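Local coordinates for protein probable acetyltransferase (Agrobacterium tumefaciens, PDB 2GE3) that binds acetyl coenzyme A and probably transfers its acetyl group to an acceptor that is not established, as a member of the GNAT family, at residues T9-R14 with V62-G67. Residues are numbered along the deposited sequence; the frame is centred on the assembly and turned at random.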
loop_
_atom_site.group_PDB
_atom_site.type_symbol
_atom_site.label_atom_id
_atom_site.label_comp_id
_atom_site.label_asym_id
_atom_site.label_seq_id
_atom_site.Cartn_x
_atom_site.Cartn_y
_atom_site.Cartn_z
ATOM N N THR A 9 20.579 22.350 8.029
ATOM C CA THR A 9 21.397 21.203 7.607
ATOM C C THR A 9 20.583 19.956 7.503
ATOM O O THR A 9 19.693 19.703 8.339
ATOM C CB THR A 9 22.525 20.982 8.571
ATOM O OG1 THR A 9 23.199 22.235 8.659
ATOM C CG2 THR A 9 23.531 19.977 8.016
ATOM N N ILE A 10 20.862 19.202 6.432
ATOM C CA ILE A 10 20.195 17.921 6.150
ATOM C C ILE A 10 21.186 16.795 6.453
ATOM O O ILE A 10 22.286 16.817 6.004
ATOM C CB ILE A 10 19.738 17.898 4.682
ATOM C CG1 ILE A 10 18.600 18.906 4.488
ATOM C CG2 ILE A 10 19.379 16.453 4.245
ATOM C CD1 ILE A 10 18.423 19.330 3.145
ATOM N N LYS A 11 20.792 15.800 7.220
ATOM C CA LYS A 11 21.702 14.714 7.554
ATOM C C LYS A 11 20.866 13.454 7.755
ATOM O O LYS A 11 19.652 13.567 7.986
ATOM C CB LYS A 11 22.451 15.049 8.844
ATOM C CG LYS A 11 21.479 15.446 9.936
ATOM C CD LYS A 11 22.164 16.124 11.093
ATOM C CE LYS A 11 23.011 17.325 10.654
ATOM N NZ LYS A 11 22.943 18.405 11.697
ATOM N N PRO A 12 21.510 12.256 7.660
ATOM C CA PRO A 12 20.799 11.003 8.003
ATOM C C PRO A 12 20.301 11.079 9.424
ATOM O O PRO A 12 20.865 11.772 10.248
ATOM C CB PRO A 12 21.849 9.870 7.753
ATOM C CG PRO A 12 22.824 10.519 6.771
ATOM C CD PRO A 12 22.890 12.012 7.213
ATOM N N ILE A 13 19.160 10.496 9.694
ATOM C CA ILE A 13 18.633 10.550 11.036
ATOM C C ILE A 13 19.506 9.658 11.981
ATOM O O ILE A 13 20.012 8.558 11.588
ATOM C CB ILE A 13 17.142 10.147 11.073
ATOM C CG1 ILE A 13 16.492 10.630 12.392
ATOM C CG2 ILE A 13 17.013 8.625 10.859
ATOM C CD1 ILE A 13 14.865 10.646 12.403
ATOM N N ARG A 14 19.701 10.149 13.213
ATOM C CA ARG A 14 20.352 9.361 14.250
ATOM C C ARG A 14 19.404 9.177 15.446
ATOM O O ARG A 14 18.390 9.910 15.583
ATOM C CB ARG A 14 21.638 10.056 14.653
ATOM C CG ARG A 14 22.681 10.163 13.502
ATOM C CD ARG A 14 24.097 10.660 13.985
ATOM N NE ARG A 14 24.007 11.856 14.816
ATOM C CZ ARG A 14 24.118 13.127 14.403
ATOM N NH1 ARG A 14 24.366 13.431 13.132
ATOM N NH2 ARG A 14 24.013 14.111 15.290
ATOM N N VAL A 62 16.839 14.124 8.033
ATOM C CA VAL A 62 16.167 15.176 8.822
ATOM C C VAL A 62 16.722 16.519 8.439
ATOM O O VAL A 62 17.880 16.596 8.057
ATOM C CB VAL A 62 16.183 14.912 10.322
ATOM C CG1 VAL A 62 15.176 13.823 10.583
ATOM C CG2 VAL A 62 17.669 14.625 10.842
ATOM N N ALA A 63 15.874 17.548 8.458
ATOM C CA ALA A 63 16.430 18.882 8.348
ATOM C C ALA A 63 16.458 19.480 9.726
ATOM O O ALA A 63 15.446 19.537 10.410
ATOM C CB ALA A 63 15.652 19.729 7.387
ATOM N N ILE A 64 17.625 20.002 10.079
ATOM C CA ILE A 64 17.917 20.470 11.404
ATOM C C ILE A 64 18.151 22.004 11.420
ATOM O O ILE A 64 19.007 22.541 10.636
ATOM C CB ILE A 64 19.157 19.708 11.993
ATOM C CG1 ILE A 64 18.636 18.463 12.677
ATOM C CG2 ILE A 64 19.825 20.514 13.141
ATOM C CD1 ILE A 64 18.865 17.450 11.965
ATOM N N ALA A 65 17.381 22.690 12.255
ATOM C CA ALA A 65 17.602 24.129 12.436
ATOM C C ALA A 65 17.606 24.478 13.938
ATOM O O ALA A 65 16.652 24.185 14.690
ATOM C CB ALA A 65 16.546 25.004 11.655
ATOM N N ASP A 66 18.719 25.067 14.364
ATOM C CA ASP A 66 18.961 25.374 15.805
ATOM C C ASP A 66 18.716 24.150 16.688
ATOM O O ASP A 66 17.946 24.181 17.642
ATOM C CB ASP A 66 18.112 26.569 16.239
ATOM C CG ASP A 66 18.582 27.905 15.568
ATOM O OD1 ASP A 66 19.805 28.278 15.677
ATOM O OD2 ASP A 66 17.719 28.590 14.958
ATOM N N GLY A 67 19.368 23.059 16.326
ATOM C CA GLY A 67 19.173 21.804 17.025
ATOM C C GLY A 67 17.835 21.079 16.835
ATOM O O GLY A 67 17.772 19.892 17.143
#
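Thr9-Lys11 pair antiparallel with Val62-Ile64, joining the first strand, at one border of the chain's mixed sheet, to its neighbour, strand 60-65. Two hydrogen-bonded pairs flank a non-hydrogen-bonded one. Thr9 N gives its hydrogen to Ile64 O at 3.1 Å, and Ile64 N returns a shorter bond of 2.7 Å to Thr9 O. Lys11 and Val62 repeat the exchange; the bond from Val62 N to Lys11 O is nearly straight (N-H...O 170°). Between the two hydrogen-bonded pairs, Ile10 and Ala63 bring their CA atoms to 4.5 Å, and Ile10 CA also donates a CA-H...O contact to Val62 O. The short strand axes run 137° apart, well twisted from exact antiparallel. This is the opening strand pair of the GNAT fold, with helices 18-29 and 43-55 inserted between its two strands. Ile10 and Ala63 point to the side covered by helix 102-117, where both touch Leu106; the side chain of Ala63 lies about 9 Å from the bound acetyl coenzyme A. Thr9, Lys11, Val62 and Ile64 point to the other face. There Lys11 CG lies between its backbone N and carbonyl carbon (chi1 51°), and the chain bends at chi3 and again at chi4, laying its methylenes across Ile64 at about a right angle, CD 3.7 Å from Ile64 CD1, while NZ passes beside Ile64 CG2. Past the strand end, Ile13 turns CD1 against Val62 CG1 at 3.7 Å. His17 touches both Val62 and Ile64.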